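Local coordinates for protein interpain A (Prevotella intermedia, PDB 3BB7) that probably cleaves peptide bonds as a cysteine protease of the C10 family, and is captured here as a zymogen fragment with its predicted nucleophile substituted, at residues 154-159 with 186-191. The protein carries 1 engineered substitution. Residues are numbered along the deposited sequence; the frame is centred on the assembly and turned at random.
Sequences ADFGNT and MLHCGV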
loop_
_atom_site.group_PDB
_atom_site.type_symbol
_atom_site.label_atom_id
_atom_site.label_comp_id
_atom_site.label_asym_id
_atom_site.label_seq_id
_atom_site.Cartn_x
_atom_site.Cartn_y
_atom_site.Cartn_z
ATOM N N ALA A 154 -0.696 15.050 17.091
ATOM C CA ALA A 154 -1.832 14.169 17.252
ATOM C C ALA A 154 -1.994 13.831 18.737
ATOM O O ALA A 154 -1.029 13.398 19.393
ATOM C CB ALA A 154 -1.568 12.908 16.474
ATOM N N ASP A 155 -3.193 14.041 19.269
ATOM C CA ASP A 155 -3.509 13.623 20.640
ATOM C C ASP A 155 -4.293 12.329 20.560
ATOM O O ASP A 155 -5.534 12.309 20.621
ATOM C CB ASP A 155 -4.319 14.710 21.344
ATOM C CG ASP A 155 -4.628 14.354 22.786
ATOM O OD1 ASP A 155 -4.212 13.246 23.238
ATOM O OD2 ASP A 155 -5.310 15.183 23.454
ATOM N N PHE A 156 -3.568 11.224 20.372
ATOM C CA PHE A 156 -4.208 9.914 20.190
ATOM C C PHE A 156 -5.086 9.541 21.390
ATOM O O PHE A 156 -6.197 8.982 21.235
ATOM C CB PHE A 156 -3.176 8.796 19.958
ATOM C CG PHE A 156 -2.132 9.094 18.904
ATOM C CD1 PHE A 156 -2.306 8.697 17.578
ATOM C CD2 PHE A 156 -0.919 9.676 19.266
ATOM C CE1 PHE A 156 -1.322 8.901 16.634
ATOM C CE2 PHE A 156 0.080 9.943 18.303
ATOM C CZ PHE A 156 -0.127 9.548 16.988
ATOM N N GLY A 157 -4.567 9.794 22.601
ATOM C CA GLY A 157 -5.239 9.299 23.814
ATOM C C GLY A 157 -6.584 9.967 24.048
ATOM O O GLY A 157 -7.458 9.391 24.715
ATOM N N ASN A 158 -6.792 11.169 23.504
ATOM C CA ASN A 158 -8.088 11.835 23.641
ATOM C C ASN A 158 -8.944 11.780 22.386
ATOM O O ASN A 158 -9.973 12.469 22.298
ATOM C CB ASN A 158 -7.900 13.266 24.122
ATOM C CG ASN A 158 -7.454 13.335 25.561
ATOM O OD1 ASN A 158 -8.092 12.767 26.437
ATOM N ND2 ASN A 158 -6.343 14.010 25.805
ATOM N N THR A 159 -8.563 10.930 21.429
ATOM C CA THR A 159 -9.293 10.856 20.185
ATOM C C THR A 159 -10.077 9.556 20.103
ATOM O O THR A 159 -9.490 8.471 20.196
ATOM C CB THR A 159 -8.346 10.976 18.974
ATOM O OG1 THR A 159 -7.755 12.266 19.001
ATOM C CG2 THR A 159 -9.108 10.830 17.650
ATOM N N MET A 186 -5.979 9.873 9.085
ATOM C CA MET A 186 -4.799 10.041 8.213
ATOM C C MET A 186 -3.687 10.795 8.928
ATOM O O MET A 186 -2.540 10.375 8.895
ATOM C CB MET A 186 -5.187 10.835 6.967
ATOM C CG MET A 186 -6.031 10.068 5.983
ATOM S SD MET A 186 -5.037 8.872 5.066
ATOM C CE MET A 186 -6.310 8.093 4.076
ATOM N N LEU A 187 -4.050 11.901 9.600
ATOM C CA LEU A 187 -3.058 12.707 10.302
ATOM C C LEU A 187 -2.421 11.865 11.411
ATOM O O LEU A 187 -1.207 11.812 11.552
ATOM C CB LEU A 187 -3.733 13.939 10.884
ATOM C CG LEU A 187 -3.027 14.636 12.048
ATOM C CD1 LEU A 187 -1.888 15.335 11.465
ATOM C CD2 LEU A 187 -3.971 15.602 12.739
ATOM N N HIS A 188 -3.246 11.148 12.163
ATOM C CA HIS A 188 -2.720 10.368 13.281
ATOM C C HIS A 188 -1.824 9.237 12.801
ATOM O O HIS A 188 -0.763 8.988 13.401
ATOM C CB HIS A 188 -3.868 9.861 14.126
ATOM C CG HIS A 188 -4.500 10.929 14.954
ATOM N ND1 HIS A 188 -5.077 10.662 16.177
ATOM C CD2 HIS A 188 -4.600 12.272 14.764
ATOM C CE1 HIS A 188 -5.548 11.791 16.689
ATOM N NE2 HIS A 188 -5.248 12.785 15.868
ATOM N N CYS A 189 -2.204 8.597 11.693
ATOM C CA CYS A 189 -1.349 7.520 11.140
ATOM C C CYS A 189 -0.012 8.078 10.693
ATOM O O CYS A 189 1.028 7.400 10.871
ATOM C CB CYS A 189 -2.038 6.810 9.982
ATOM S SG CYS A 189 -3.421 5.769 10.524
ATOM N N GLY A 190 -0.020 9.276 10.094
ATOM C CA GLY A 190 1.262 9.895 9.696
ATOM C C GLY A 190 2.130 10.252 10.898
ATOM O O GLY A 190 3.336 9.926 10.942
ATOM N N VAL A 191 1.566 10.981 11.864
ATOM C CA VAL A 191 2.351 11.394 13.038
ATOM C C VAL A 191 2.904 10.154 13.767
ATOM O O VAL A 191 4.070 10.117 14.174
ATOM C CB VAL A 191 1.505 12.264 13.972
ATOM C CG1 VAL A 191 2.230 12.486 15.305
ATOM C CG2 VAL A 191 1.180 13.601 13.263
HETATM O O HOH W 1 -5.289 15.372 17.843
#
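The imidazole of His-188 carries Ala-154 over one face: CB of Ala-154 stands 3.7 Å from the ring centroid of His-188 and 18° off the ring normal, a CH-pi contact. At the edge of the same imidazole, near its plane, OG1 of Thr-159 approaches CE1 of His-188 to 3.2 Å. The methyl of Ala-154 also lies over one face of the Phe-156 phenyl, displaced toward the rim, while the backbone O of His-188 meets that phenyl at its edge, 3.3 Å from CE1 of Phe-156. The two rings meet obliquely, their planes at 71° and their centroids 5.1 Å apart.

With CG of His-188 anti to the carbonyl carbon (chi1 -74°), the imidazole leans from the helix toward 154-159. Its two nitrogens are engaged differently. ND1 is hydrogen-bonded to the hydroxyl of Tyr-161, just beyond the loop segment; NE2 of His-188 is 3.3 Å from a water that accepts a bond from the backbone N of Asp-155. OG1 of Thr-159, meanwhile, donates to the backbone O of Asp-155 at 2.7 Å from above the carbonyl plane, closing residues 155 to 159 with a side-chain to backbone bond. From the next helical turn, CG1 of Val-191 lies 4.0 Å from CB of Ala-154 and also touches the Phe-156 ring, whose other neighbours include Tyr-218, stacked on it.

The contact thus joins the end of hairpin strand 150-154 and its following turn to helix 176-192 within the C10 peptidase part of the chain, away from the predicted active-site positions. No direct hydrogen bond crosses between the segments, so apolar and aromatic contacts join them, supplemented by one water. Bonding at ND1 and the water at NE2 probably restrain rotation of the buried imidazole.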